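Local structure of putative alpha-L-fucosidase (Bacteroides thetaiotaomicron VPI-5482, 3GZA) at residues A24-D29 / K74-T79; P125-G130 / G174-I179; Q366-C371 / E411-V416. The protein probably hydrolyses alpha-L-fucosidic bonds as a family 29 glycoside hydrolase, releasing L-fucose from glycans. One frame throughout, in Å; residues are numbered along the deposited sequence.

Contact 1 (A24-D29 / K74-T79). With EDO (1,2-ethanediol), chain D.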
ATOM      1  N   ALA A  24     -22.167  -9.835  17.902  1.00 25.66           N
ATOM      2  CA  ALA A  24     -21.939 -10.205  16.520  1.00 24.74           C
ATOM      3  C   ALA A  24     -20.604  -9.681  16.023  1.00 24.90           C
ATOM      4  O   ALA A  24     -20.149  -8.599  16.422  1.00 26.25           O
ATOM      5  CB  ALA A  24     -23.053  -9.641  15.620  1.00 26.48           C
ATOM      6  N   VAL A  25     -19.978 -10.439  15.137  1.00 25.15           N
ATOM      7  CA  VAL A  25     -18.774  -9.989  14.417  1.00 25.54           C
ATOM      8  C   VAL A  25     -19.160 -10.009  12.893  1.00 26.33           C
ATOM      9  O   VAL A  25     -19.767 -10.953  12.367  1.00 25.58           O
ATOM     10  CB  VAL A  25     -17.497 -10.802  14.712  1.00 26.26           C
ATOM     11  CG1 VAL A  25     -17.662 -12.269  14.284  1.00 25.17           C
ATOM     12  CG2 VAL A  25     -16.271 -10.115  14.053  1.00 26.63           C
ATOM     13  N   PHE A  26     -18.827  -8.927  12.196  1.00 26.42           N
ATOM     14  CA  PHE A  26     -19.076  -8.743  10.794  1.00 24.47           C
ATOM     15  C   PHE A  26     -17.744  -8.771  10.063  1.00 25.30           C
ATOM     16  O   PHE A  26     -16.910  -7.899  10.330  1.00 25.29           O
ATOM     17  CB  PHE A  26     -19.758  -7.381  10.517  1.00 24.95           C
ATOM     18  CG  PHE A  26     -21.130  -7.233  11.129  1.00 23.98           C
ATOM     19  CD1 PHE A  26     -21.263  -6.871  12.474  1.00 24.56           C
ATOM     20  CD2 PHE A  26     -22.254  -7.533  10.403  1.00 25.06           C
ATOM     21  CE1 PHE A  26     -22.558  -6.768  13.025  1.00 25.18           C
ATOM     22  CE2 PHE A  26     -23.492  -7.386  10.945  1.00 25.37           C
ATOM     23  CZ  PHE A  26     -23.640  -7.012  12.276  1.00 25.77           C
ATOM     24  N   HIS A  27     -17.525  -9.798   9.245  1.00 24.99           N
ATOM     25  CA  HIS A  27     -16.340  -9.919   8.411  1.00 25.98           C
ATOM     26  C   HIS A  27     -16.611  -9.315   7.033  1.00 26.30           C
ATOM     27  O   HIS A  27     -17.622  -9.628   6.402  1.00 25.72           O
ATOM     28  CB  HIS A  27     -15.910 -11.378   8.256  1.00 25.26           C
ATOM     29  CG  HIS A  27     -15.278 -11.967   9.479  1.00 27.78           C
ATOM     30  ND1 HIS A  27     -15.991 -12.339  10.607  1.00 26.05           N
ATOM     31  CD2 HIS A  27     -13.990 -12.248   9.740  1.00 26.90           C
ATOM     32  CE1 HIS A  27     -15.147 -12.824  11.506  1.00 28.65           C
ATOM     33  NE2 HIS A  27     -13.925 -12.786  11.001  1.00 27.36           N
ATOM     34  N   TYR A  28     -15.717  -8.437   6.564  1.00 25.71           N
ATOM     35  CA  TYR A  28     -15.862  -7.790   5.283  1.00 25.20           C
ATOM     36  C   TYR A  28     -14.459  -7.431   4.802  1.00 26.67           C
ATOM     37  O   TYR A  28     -13.674  -6.877   5.580  1.00 26.17           O
ATOM     38  CB  TYR A  28     -16.744  -6.561   5.471  1.00 25.51           C
ATOM     39  CG  TYR A  28     -17.614  -6.121   4.315  1.00 27.20           C
ATOM     40  CD1 TYR A  28     -18.414  -7.042   3.690  1.00 26.19           C
ATOM     41  CD2 TYR A  28     -17.679  -4.798   3.946  1.00 26.16           C
ATOM     42  CE1 TYR A  28     -19.283  -6.653   2.697  1.00 25.54           C
ATOM     43  CE2 TYR A  28     -18.526  -4.396   2.944  1.00 25.80           C
ATOM     44  CZ  TYR A  28     -19.344  -5.317   2.370  1.00 27.33           C
ATOM     45  OH  TYR A  28     -20.251  -4.954   1.407  1.00 26.82           O
ATOM     46  N   ASP A  29     -14.126  -7.819   3.601  1.00 25.02           N
ATOM     47  CA  ASP A  29     -12.843  -7.529   2.995  1.00 25.33           C
ATOM     48  C   ASP A  29     -13.033  -7.614   1.491  1.00 26.15           C
ATOM     49  O   ASP A  29     -14.117  -7.947   1.009  1.00 26.72           O
ATOM     50  CB  ASP A  29     -11.775  -8.494   3.561  1.00 25.75           C
ATOM     51  CG  ASP A  29     -10.326  -8.014   3.385  1.00 26.20           C
ATOM     52  OD1 ASP A  29     -10.044  -7.129   2.504  1.00 25.02           O
ATOM     53  OD2 ASP A  29      -9.465  -8.563   4.129  1.00 26.38           O
ATOM     54  N   LYS A  74     -25.784  -7.563  21.921  1.00 24.84           N
ATOM     55  CA  LYS A  74     -25.602  -6.340  22.698  1.00 24.74           C
ATOM     56  C   LYS A  74     -24.355  -5.569  22.277  1.00 24.73           C
ATOM     57  O   LYS A  74     -24.134  -4.431  22.735  1.00 26.42           O
ATOM     58  CB  LYS A  74     -25.622  -6.615  24.216  1.00 24.15           C
ATOM     59  CG  LYS A  74     -26.915  -7.238  24.690  1.00 27.46           C
ATOM     60  CD  LYS A  74     -28.107  -6.329  24.451  1.00 32.51           C
ATOM     61  CE  LYS A  74     -29.400  -6.959  24.975  1.00 38.04           C
ATOM     62  NZ  LYS A  74     -29.324  -7.210  26.412  1.00 40.82           N
ATOM     63  N   PHE A  75     -23.481  -6.246  21.536  1.00 25.09           N
ATOM     64  CA  PHE A  75     -22.271  -5.622  21.010  1.00 25.45           C
ATOM     65  C   PHE A  75     -22.089  -6.099  19.598  1.00 25.67           C
ATOM     66  O   PHE A  75     -22.639  -7.151  19.204  1.00 25.78           O
ATOM     67  CB  PHE A  75     -21.029  -5.895  21.861  1.00 25.44           C
ATOM     68  CG  PHE A  75     -20.641  -7.325  21.924  1.00 24.14           C
ATOM     69  CD1 PHE A  75     -21.078  -8.106  22.987  1.00 26.11           C
ATOM     70  CD2 PHE A  75     -19.723  -7.865  21.061  1.00 26.54           C
ATOM     71  CE1 PHE A  75     -20.701  -9.416  23.098  1.00 26.61           C
ATOM     72  CE2 PHE A  75     -19.333  -9.169  21.163  1.00 28.32           C
ATOM     73  CZ  PHE A  75     -19.800  -9.950  22.227  1.00 25.82           C
ATOM     74  N   ALA A  76     -21.348  -5.331  18.802  1.00 25.54           N
ATOM     75  CA  ALA A  76     -21.135  -5.681  17.373  1.00 25.06           C
ATOM     76  C   ALA A  76     -19.717  -5.207  17.028  1.00 26.16           C
ATOM     77  O   ALA A  76     -19.312  -4.126  17.416  1.00 26.51           O
ATOM     78  CB  ALA A  76     -22.193  -5.023  16.445  1.00 25.65           C
ATOM     79  N   VAL A  77     -19.010  -6.059  16.314  1.00 24.40           N
ATOM     80  CA  VAL A  77     -17.604  -5.863  15.952  1.00 25.38           C
ATOM     81  C   VAL A  77     -17.445  -5.945  14.451  1.00 26.21           C
ATOM     82  O   VAL A  77     -18.033  -6.802  13.804  1.00 25.62           O
ATOM     83  CB  VAL A  77     -16.759  -6.967  16.648  1.00 25.02           C
ATOM     84  CG1 VAL A  77     -15.250  -6.839  16.357  1.00 26.96           C
ATOM     85  CG2 VAL A  77     -17.015  -6.996  18.176  1.00 28.62           C
ATOM     86  N   LEU A  78     -16.606  -5.073  13.884  1.00 25.94           N
ATOM     87  CA  LEU A  78     -16.292  -5.070  12.469  1.00 25.83           C
ATOM     88  C   LEU A  78     -14.824  -5.283  12.206  1.00 27.07           C
ATOM     89  O   LEU A  78     -13.995  -4.750  12.916  1.00 25.30           O
ATOM     90  CB  LEU A  78     -16.657  -3.686  11.873  1.00 26.93           C
ATOM     91  CG  LEU A  78     -16.284  -3.447  10.412  1.00 26.19           C
ATOM     92  CD1 LEU A  78     -16.961  -4.450   9.436  1.00 27.30           C
ATOM     93  CD2 LEU A  78     -16.563  -1.972   9.941  1.00 26.26           C
ATOM     94  N   THR A  79     -14.512  -6.122  11.218  1.00 25.67           N
ATOM     95  CA  THR A  79     -13.148  -6.322  10.775  1.00 25.90           C
ATOM     96  C   THR A  79     -12.649  -5.077  10.045  1.00 27.03           C
ATOM     97  O   THR A  79     -12.960  -4.862   8.859  1.00 27.64           O
ATOM     98  CB  THR A  79     -13.012  -7.535   9.850  1.00 26.59           C
ATOM     99  OG1 THR A  79     -13.849  -7.335   8.713  1.00 26.41           O
ATOM    100  CG2 THR A  79     -13.416  -8.839  10.538  1.00 26.80           C
TER
HETATM  101  C1  EDO D 463     -12.917 -15.500  12.441  1.00 25.66           C
HETATM  102  O1  EDO D 463     -12.071 -14.363  12.234  1.00 18.41           O
HETATM  103  C2  EDO D 463     -13.252 -15.472  13.898  1.00 25.04           C
HETATM  104  O2  EDO D 463     -12.095 -15.856  14.614  1.00 26.73           O

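Contact 2 (P125-G130 / G174-I179)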
ATOM      1  N   PRO A 125     -20.011  -0.854  20.204  1.00 25.27           N
ATOM      2  CA  PRO A 125     -19.140  -1.202  19.091  1.00 25.14           C
ATOM      3  C   PRO A 125     -17.775  -1.638  19.456  1.00 25.50           C
ATOM      4  O   PRO A 125     -17.184  -1.042  20.333  1.00 25.03           O
ATOM      5  CB  PRO A 125     -19.014   0.137  18.312  1.00 26.21           C
ATOM      6  CG  PRO A 125     -19.198   1.151  19.317  1.00 27.22           C
ATOM      7  CD  PRO A 125     -20.084   0.611  20.390  1.00 25.99           C
ATOM      8  N   GLY A 126     -17.292  -2.674  18.806  1.00 25.36           N
ATOM      9  CA  GLY A 126     -15.913  -3.092  18.919  1.00 25.93           C
ATOM     10  C   GLY A 126     -15.263  -3.159  17.545  1.00 25.54           C
ATOM     11  O   GLY A 126     -15.922  -3.133  16.539  1.00 24.94           O
ATOM     12  N   ILE A 127     -13.938  -3.307  17.536  1.00 25.70           N
ATOM     13  CA  ILE A 127     -13.182  -3.331  16.278  1.00 26.16           C
ATOM     14  C   ILE A 127     -12.250  -4.533  16.258  1.00 26.04           C
ATOM     15  O   ILE A 127     -11.550  -4.808  17.244  1.00 25.68           O
ATOM     16  CB  ILE A 127     -12.412  -2.036  16.057  1.00 25.91           C
ATOM     17  CG1 ILE A 127     -13.357  -0.810  15.917  1.00 26.64           C
ATOM     18  CG2 ILE A 127     -11.616  -2.167  14.752  1.00 27.68           C
ATOM     19  CD1 ILE A 127     -12.684   0.564  15.837  1.00 26.48           C
ATOM     20  N   TYR A 128     -12.270  -5.261  15.159  1.00 25.46           N
ATOM     21  CA  TYR A 128     -11.374  -6.386  14.923  1.00 25.49           C
ATOM     22  C   TYR A 128     -10.283  -5.911  13.971  1.00 25.92           C
ATOM     23  O   TYR A 128     -10.558  -5.226  12.955  1.00 25.96           O
ATOM     24  CB  TYR A 128     -12.190  -7.528  14.328  1.00 26.27           C
ATOM     25  CG  TYR A 128     -11.547  -8.788  13.799  1.00 27.59           C
ATOM     26  CD1 TYR A 128     -10.669  -8.781  12.719  1.00 25.95           C
ATOM     27  CD2 TYR A 128     -11.855 -10.014  14.373  1.00 28.51           C
ATOM     28  CE1 TYR A 128     -10.122  -9.945  12.239  1.00 27.17           C
ATOM     29  CE2 TYR A 128     -11.327 -11.177  13.879  1.00 26.92           C
ATOM     30  CZ  TYR A 128     -10.443 -11.134  12.810  1.00 25.55           C
ATOM     31  OH  TYR A 128      -9.944 -12.323  12.303  1.00 25.83           O
ATOM     32  N   ILE A 129      -9.065  -6.304  14.268  1.00 25.24           N
ATOM     33  CA  ILE A 129      -7.910  -5.876  13.476  1.00 25.15           C
ATOM     34  C   ILE A 129      -7.083  -7.119  13.188  1.00 26.23           C
ATOM     35  O   ILE A 129      -6.614  -7.785  14.109  1.00 26.70           O
ATOM     36  CB  ILE A 129      -7.052  -4.856  14.285  1.00 25.83           C
ATOM     37  CG1 ILE A 129      -7.917  -3.694  14.770  1.00 27.09           C
ATOM     38  CG2 ILE A 129      -5.889  -4.334  13.380  1.00 27.89           C
ATOM     39  CD1 ILE A 129      -7.178  -2.722  15.719  1.00 28.69           C
ATOM     40  N   GLY A 130      -6.857  -7.397  11.910  1.00 25.48           N
ATOM     41  CA  GLY A 130      -6.025  -8.519  11.494  1.00 25.71           C
ATOM     42  C   GLY A 130      -4.637  -8.006  11.152  1.00 26.02           C
ATOM     43  O   GLY A 130      -4.452  -7.216  10.205  1.00 26.51           O
ATOM     44  N   GLY A 174     -14.522   6.872  19.119  1.00 25.31           N
ATOM     45  CA  GLY A 174     -15.213   6.781  20.409  1.00 24.79           C
ATOM     46  C   GLY A 174     -14.762   5.593  21.243  1.00 25.17           C
ATOM     47  O   GLY A 174     -13.815   4.897  20.913  1.00 25.65           O
ATOM     48  N   ASP A 175     -15.475   5.376  22.354  1.00 25.80           N
ATOM     49  CA  ASP A 175     -15.147   4.295  23.300  1.00 26.42           C
ATOM     50  C   ASP A 175     -15.608   2.963  22.767  1.00 26.41           C
ATOM     51  O   ASP A 175     -16.729   2.823  22.265  1.00 26.18           O
ATOM     52  CB  ASP A 175     -15.733   4.585  24.670  1.00 27.46           C
ATOM     53  CG  ASP A 175     -15.108   5.814  25.335  1.00 31.72           C
ATOM     54  OD1 ASP A 175     -14.040   6.294  24.879  1.00 34.19           O
ATOM     55  OD2 ASP A 175     -15.663   6.311  26.345  1.00 38.59           O
ATOM     56  N   LEU A 176     -14.715   1.975  22.824  1.00 25.33           N
ATOM     57  CA  LEU A 176     -14.937   0.681  22.214  1.00 26.25           C
ATOM     58  C   LEU A 176     -15.154  -0.444  23.251  1.00 25.27           C
ATOM     59  O   LEU A 176     -14.659  -0.401  24.378  1.00 26.01           O
ATOM     60  CB  LEU A 176     -13.719   0.295  21.379  1.00 25.38           C
ATOM     61  CG  LEU A 176     -13.343   1.291  20.277  1.00 27.99           C
ATOM     62  CD1 LEU A 176     -12.022   0.919  19.612  1.00 28.94           C
ATOM     63  CD2 LEU A 176     -14.487   1.427  19.287  1.00 26.63           C
ATOM     64  N   TYR A 177     -15.906  -1.428  22.798  1.00 25.15           N
ATOM     65  CA  TYR A 177     -16.257  -2.579  23.610  1.00 24.36           C
ATOM     66  C   TYR A 177     -15.089  -3.526  23.713  1.00 25.56           C
ATOM     67  O   TYR A 177     -14.797  -4.015  24.793  1.00 23.86           O
ATOM     68  CB  TYR A 177     -17.479  -3.266  22.975  1.00 24.99           C
ATOM     69  CG  TYR A 177     -17.999  -4.427  23.784  1.00 25.31           C
ATOM     70  CD1 TYR A 177     -18.841  -4.232  24.859  1.00 25.17           C
ATOM     71  CD2 TYR A 177     -17.717  -5.755  23.410  1.00 25.70           C
ATOM     72  CE1 TYR A 177     -19.339  -5.313  25.603  1.00 25.90           C
ATOM     73  CE2 TYR A 177     -18.188  -6.818  24.185  1.00 23.92           C
ATOM     74  CZ  TYR A 177     -19.038  -6.598  25.240  1.00 24.56           C
ATOM     75  OH  TYR A 177     -19.539  -7.672  25.954  1.00 26.50           O
HETATM   76  N   MSE A 178     -14.498  -3.831  22.564  1.00 25.36           N
HETATM   77  CA  MSE A 178     -13.317  -4.666  22.532  1.00 25.12           C
HETATM   78  C   MSE A 178     -12.494  -4.286  21.320  1.00 26.21           C
HETATM   79  O   MSE A 178     -13.011  -3.644  20.371  1.00 25.83           O
HETATM   80  CB  MSE A 178     -13.685  -6.159  22.338  1.00 25.78           C
HETATM   81  CG  MSE A 178     -14.267  -6.542  21.033  1.00 24.26           C
HETATM   82 SE   MSE A 178     -14.367  -8.415  20.719  0.75 25.25          SE
HETATM   83  CE  MSE A 178     -15.771  -8.876  21.967  1.00 26.70           C
ATOM     84  N   ILE A 179     -11.226  -4.686  21.393  1.00 25.17           N
ATOM     85  CA  ILE A 179     -10.298  -4.731  20.256  0.50 24.85           C
ATOM     86  C   ILE A 179      -9.959  -6.220  20.182  1.00 25.40           C
ATOM     87  O   ILE A 179      -9.485  -6.787  21.172  1.00 27.04           O
ATOM     88  CB  ILE A 179      -9.002  -3.936  20.391  0.50 24.87           C
ATOM     89  CG1 ILE A 179      -9.286  -2.417  20.335  0.50 23.33           C
ATOM     90  CG2 ILE A 179      -7.996  -4.380  19.300  0.50 25.29           C
ATOM     91  CD1 ILE A 179      -9.840  -1.862  19.023  0.50 24.47           C
TER

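Contact 3 (Q366-C371 / E411-V416)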
ATOM      1  N   GLN A 366     -47.909 -27.394  38.522  1.00 30.61           N
ATOM      2  CA  GLN A 366     -47.840 -27.218  37.088  1.00 29.74           C
ATOM      3  C   GLN A 366     -46.559 -27.794  36.520  1.00 29.45           C
ATOM      4  O   GLN A 366     -45.637 -28.158  37.251  1.00 29.76           O
ATOM      5  CB  GLN A 366     -47.930 -25.740  36.752  1.00 29.96           C
ATOM      6  CG  GLN A 366     -46.747 -24.934  37.275  1.00 30.36           C
ATOM      7  CD  GLN A 366     -46.972 -23.465  37.123  1.00 30.99           C
ATOM      8  OE1 GLN A 366     -46.818 -22.926  36.036  1.00 33.96           O
ATOM      9  NE2 GLN A 366     -47.290 -22.793  38.231  1.00 32.70           N
ATOM     10  N   SER A 367     -46.508 -27.832  35.200  1.00 28.30           N
ATOM     11  CA  SER A 367     -45.374 -28.382  34.481  0.50 28.40           C
ATOM     12  C   SER A 367     -44.143 -27.467  34.552  1.00 27.56           C
ATOM     13  O   SER A 367     -44.257 -26.231  34.511  1.00 28.53           O
ATOM     14  CB  SER A 367     -45.759 -28.619  33.016  0.50 28.08           C
ATOM     15  OG  SER A 367     -44.796 -29.432  32.369  0.50 29.22           O
ATOM     16  N   VAL A 368     -42.969 -28.078  34.651  1.00 27.02           N
ATOM     17  CA  VAL A 368     -41.700 -27.337  34.668  0.50 25.47           C
ATOM     18  C   VAL A 368     -40.661 -28.194  33.957  1.00 26.14           C
ATOM     19  O   VAL A 368     -40.612 -29.392  34.194  1.00 26.34           O
ATOM     20  CB  VAL A 368     -41.191 -27.058  36.102  0.50 25.78           C
ATOM     21  CG1 VAL A 368     -39.937 -26.177  36.062  0.50 20.09           C
ATOM     22  CG2 VAL A 368     -42.254 -26.397  36.936  0.50 25.48           C
ATOM     23  N   ASN A 369     -39.849 -27.594  33.078  1.00 26.37           N
ATOM     24  CA  ASN A 369     -38.770 -28.354  32.406  1.00 26.06           C
ATOM     25  C   ASN A 369     -37.455 -27.599  32.221  1.00 27.00           C
ATOM     26  O   ASN A 369     -36.495 -28.129  31.634  1.00 26.25           O
ATOM     27  CB  ASN A 369     -39.240 -28.933  31.067  1.00 26.40           C
ATOM     28  CG  ASN A 369     -39.457 -27.888  30.024  1.00 27.55           C
ATOM     29  OD1 ASN A 369     -39.971 -26.818  30.313  1.00 29.74           O
ATOM     30  ND2 ASN A 369     -39.076 -28.193  28.786  1.00 27.25           N
ATOM     31  N   TYR A 370     -37.410 -26.360  32.698  1.00 26.18           N
ATOM     32  CA  TYR A 370     -36.205 -25.561  32.602  1.00 26.00           C
ATOM     33  C   TYR A 370     -36.052 -24.693  33.816  1.00 25.89           C
ATOM     34  O   TYR A 370     -37.007 -24.322  34.474  1.00 25.64           O
ATOM     35  CB  TYR A 370     -36.267 -24.542  31.462  1.00 25.92           C
ATOM     36  CG  TYR A 370     -35.906 -24.910  30.064  1.00 23.87           C
ATOM     37  CD1 TYR A 370     -34.634 -24.706  29.588  1.00 25.74           C
ATOM     38  CD2 TYR A 370     -36.870 -25.346  29.173  1.00 26.91           C
ATOM     39  CE1 TYR A 370     -34.303 -24.983  28.291  1.00 24.11           C
ATOM     40  CE2 TYR A 370     -36.547 -25.618  27.854  1.00 25.08           C
ATOM     41  CZ  TYR A 370     -35.268 -25.435  27.418  1.00 26.87           C
ATOM     42  OH  TYR A 370     -34.931 -25.656  26.100  1.00 26.08           O
ATOM     43  N   CYS A 371     -34.797 -24.416  34.140  1.00 25.00           N
ATOM     44  CA  CYS A 371     -34.434 -23.499  35.212  0.50 24.14           C
ATOM     45  C   CYS A 371     -33.273 -22.657  34.740  1.00 24.89           C
ATOM     46  O   CYS A 371     -32.479 -23.114  33.922  1.00 24.77           O
ATOM     47  CB  CYS A 371     -33.970 -24.241  36.463  0.50 24.43           C
ATOM     48  SG  CYS A 371     -35.232 -25.071  37.383  0.50 20.83           S
ATOM     49  N   GLU A 411     -30.591 -24.862  32.625  1.00 24.78           N
ATOM     50  CA  GLU A 411     -30.779 -26.294  32.826  1.00 25.54           C
ATOM     51  C   GLU A 411     -32.111 -26.708  32.207  1.00 26.54           C
ATOM     52  O   GLU A 411     -33.116 -26.064  32.429  1.00 26.89           O
ATOM     53  CB  GLU A 411     -30.830 -26.604  34.313  1.00 24.59           C
ATOM     54  CG  GLU A 411     -29.483 -26.660  35.057  1.00 25.52           C
ATOM     55  CD  GLU A 411     -28.705 -27.955  34.821  1.00 29.95           C
ATOM     56  OE1 GLU A 411     -29.057 -28.736  33.902  1.00 28.52           O
ATOM     57  OE2 GLU A 411     -27.749 -28.203  35.612  1.00 30.29           O
ATOM     58  N   LYS A 412     -32.099 -27.814  31.473  1.00 28.31           N
ATOM     59  CA  LYS A 412     -33.291 -28.368  30.827  1.00 28.62           C
ATOM     60  C   LYS A 412     -33.383 -29.794  31.270  1.00 28.45           C
ATOM     61  O   LYS A 412     -32.390 -30.502  31.276  1.00 29.04           O
ATOM     62  CB  LYS A 412     -33.113 -28.341  29.319  1.00 29.35           C
ATOM     63  CG  LYS A 412     -34.322 -28.824  28.485  1.00 32.47           C
ATOM     64  CD  LYS A 412     -33.973 -28.714  26.990  1.00 35.68           C
ATOM     65  CE  LYS A 412     -35.119 -29.001  26.066  1.00 37.82           C
ATOM     66  NZ  LYS A 412     -35.563 -30.413  26.142  1.00 41.01           N
ATOM     67  N   PHE A 413     -34.587 -30.244  31.603  1.00 28.66           N
ATOM     68  CA  PHE A 413     -34.776 -31.597  32.087  1.00 28.23           C
ATOM     69  C   PHE A 413     -36.140 -32.087  31.661  1.00 29.35           C
ATOM     70  O   PHE A 413     -36.943 -31.317  31.161  1.00 29.05           O
ATOM     71  CB  PHE A 413     -34.604 -31.641  33.619  1.00 28.06           C
ATOM     72  CG  PHE A 413     -35.250 -30.482  34.340  1.00 27.42           C
ATOM     73  CD1 PHE A 413     -36.576 -30.538  34.729  1.00 28.86           C
ATOM     74  CD2 PHE A 413     -34.539 -29.333  34.595  1.00 28.35           C
ATOM     75  CE1 PHE A 413     -37.180 -29.464  35.375  1.00 28.04           C
ATOM     76  CE2 PHE A 413     -35.138 -28.264  35.251  1.00 27.84           C
ATOM     77  CZ  PHE A 413     -36.459 -28.328  35.623  1.00 28.91           C
ATOM     78  N   GLU A 414     -36.360 -33.385  31.821  1.00 30.31           N
ATOM     79  CA  GLU A 414     -37.631 -34.011  31.482  1.00 31.49           C
ATOM     80  C   GLU A 414     -38.706 -33.323  32.326  1.00 30.79           C
ATOM     81  O   GLU A 414     -38.520 -33.159  33.525  1.00 31.08           O
ATOM     82  CB  GLU A 414     -37.546 -35.513  31.751  1.00 32.21           C
ATOM     83  CG  GLU A 414     -38.777 -36.312  31.394  1.00 36.27           C
ATOM     84  CD  GLU A 414     -39.058 -36.417  29.876  1.00 40.54           C
ATOM     85  OE1 GLU A 414     -38.219 -35.979  29.041  1.00 42.29           O
ATOM     86  OE2 GLU A 414     -40.138 -36.992  29.544  1.00 45.46           O
ATOM     87  N   PRO A 415     -39.831 -32.918  31.709  1.00 31.32           N
ATOM     88  CA  PRO A 415     -40.834 -32.153  32.447  1.00 31.28           C
ATOM     89  C   PRO A 415     -41.446 -32.879  33.618  1.00 30.94           C
ATOM     90  O   PRO A 415     -41.657 -34.081  33.543  1.00 31.99           O
ATOM     91  CB  PRO A 415     -41.932 -31.904  31.406  1.00 31.31           C
ATOM     92  CG  PRO A 415     -41.286 -32.073  30.121  1.00 31.67           C
ATOM     93  CD  PRO A 415     -40.255 -33.140  30.320  1.00 31.35           C
ATOM     94  N   VAL A 416     -41.752 -32.143  34.674  1.00 30.43           N
ATOM     95  CA  VAL A 416     -42.385 -32.698  35.851  1.00 29.94           C
ATOM     96  C   VAL A 416     -43.507 -31.761  36.277  1.00 29.50           C
ATOM     97  O   VAL A 416     -43.459 -30.572  35.991  1.00 27.77           O
ATOM     98  CB  VAL A 416     -41.395 -32.876  37.045  1.00 30.43           C
ATOM     99  CG1 VAL A 416     -40.353 -33.930  36.726  1.00 30.33           C
ATOM    100  CG2 VAL A 416     -40.744 -31.543  37.422  1.00 30.35           C
TER
HETATM  101  O   HOH W   1     -37.376 -30.823  28.587  1.00 30.02           O

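Contact 1 (A24-D29 / K74-T79)
The imidazole of His-27 turns one face to the methyl of Thr-79: CG2 lies 3.9 Å from the ring centroid, displaced toward the rim at CD2, in a CH-pi contact. The other branch of Thr-79 works on the backbone. With OG1 between N and the carbonyl carbon (chi1 59°), the hydroxyl accepts the N-H of Tyr-28 at 3.1 Å from N to OG1, taking over from the main chain just past the end of strand 24-26. Strands 22-26 and 75-79 are parallel neighbours in the barrel sheet of the TIM-barrel catalytic domain, and His-27 and Thr-79 sit at its C-terminal end, where such barrels carry their active sites. There His-27 NE2 shares a 2.7 Å hydrogen bond with O1 of an ethanediol, probably from the crystallisation liquor, which lies near the ring plane, and the rings of Phe-284 and Tyr-128 meet His-27 edge-to-face. Val-25 and Val-77 point to the same face of the sheet and brush obliquely, CG2 of Val-25 4.1 Å from CB of Val-77. On the face of Ala-24, Phe-26 brings the CE1 edge of its ring to Ala-76 CB at 3.9 Å, while Leu-78 lays CD1 4.2 Å from Phe-26 CB.

Contact 2 (P125-G130 / G174-I179)
Segments 125-130 and 174-179 run in roughly the same direction, 37° apart, and are tied by two backbone hydrogen bonds, Tyr-177 N to Pro-125 O at 2.8 Å and Ile-127 N to Met-178 O at 3.0 Å. The first forms before strand 178-181 has begun, and its donor stands tilted from the carbonyl plane of Pro-125. The side chains then gather round Ile-127. Its CD1, at the end of an extended chain, reaches the forked end of Leu-176 and lies 3.8 Å from CD1, with CD2 of the same leucine only slightly farther off. From strand 178-181, Ile-179 brings its CD1 to 3.9 Å from CB of Ile-127 in the conformer described here; a second is also modelled. Ile-127 is thus met at CB by Ile-179 and at CD1 by Leu-176. In that same conformer Ile-179 uses its other branch further along, where CG2 meets Ile-129 CD1 obliquely at 4.0 Å.

Strands 124-129 and 178-181 are parallel neighbours in the TIM barrel, joined through helix 148-171 in a beta-alpha-beta crossover. The aliphatic cluster faces outward into the sheet-helix layer: Leu-169 of that helix covers Ile-127 and Ile-129, Cys-170 touches Ile-179, and Val-111 of helix 110-121 also packs on Ile-127. The Tyr-177 side chain touches across the contact only through CB, 3.5 Å from Pro-125 O. Its ring is carried away by a CG anti to the backbone N (chi1 -176°), to stack with Phe-75, and its hydroxyl hydrogen-bonds Lys-16 O. Gly-126 passes beside Met-178, a selenomethionine; a beta carbon on the glycine would collide with Met-178 CG.

Contact 3 (Q366-C371 / E411-V416)
Lys-412 lays its extended chain over one face of the Tyr-370 ring, CG 3.9 Å from the centroid in a CH-pi contact, and its CD reaches the phenol oxygen OH at 3.3 Å. The two residues form a non-hydrogen-bonded antiparallel pair in the beta-sandwich of an F5/8 type C (discoidin-like) domain, next to a classic beta bulge at Asn-369 and Tyr-370, both of which face Tyr-440. On the other side of the sheet Phe-413 lies under the bulged backbone: Asn-369 O stands over the ring centre, 3.6 Å above its plane, while in the conformer described Cys-371 SG makes a sulfur-aromatic contact at the ring edge, 3.8 Å from CE2. With CG between the backbone N and the carbonyl carbon (chi1 42°), the phenyl turns back beneath the strand that its own N-H grips, through a 2.8 Å hydrogen bond from Phe-413 N to Asn-369 O.

Further out, the Tyr-370 hydroxyl is hydrogen-bonded to Glu-304, and Phe-344 meets the ring edge-to-face, linking sandwich to helices. Exchanging Tyr-370 for an alanine would probably leave the lysine chain without its aromatic floor and Glu-304 without its phenol partner. Val-399 of the opposing sheet packs on Phe-413. Asn-369 OD1 accepts a hydrogen bond from Val-442 N, which fixes the amide. One water joins the two strands, accepting from Asn-369 ND2 and Lys-412 NZ and donating to Phe-413 O at 2.7 Å.

How the contacts relate
Contacts 1 and 2 are strand pairs set side by side in one barrel sheet, their centres 9 Å apart, joined by the pairing of strands 75-79 and 124-129. Probable hydrogen bonds from Gly-126 N to Ala-76 O (2.8 Å) and Tyr-128 N to Leu-78 O (2.9 Å) join them, and Thr-79 CG2 packs on the Tyr-128 ring. Bound HEPES, a buffer molecule, lies about 8 Å from the His-27 side chain and about 9 Å from that of Met-178, consistent with a pocket at this end of the barrel. The sodium ion is about 10 Å from the Tyr-28 side chain. Contact 3 stands apart in the beta-sandwich, its centre about 36 Å from that of contact 1 and 39 Å from that of contact 2.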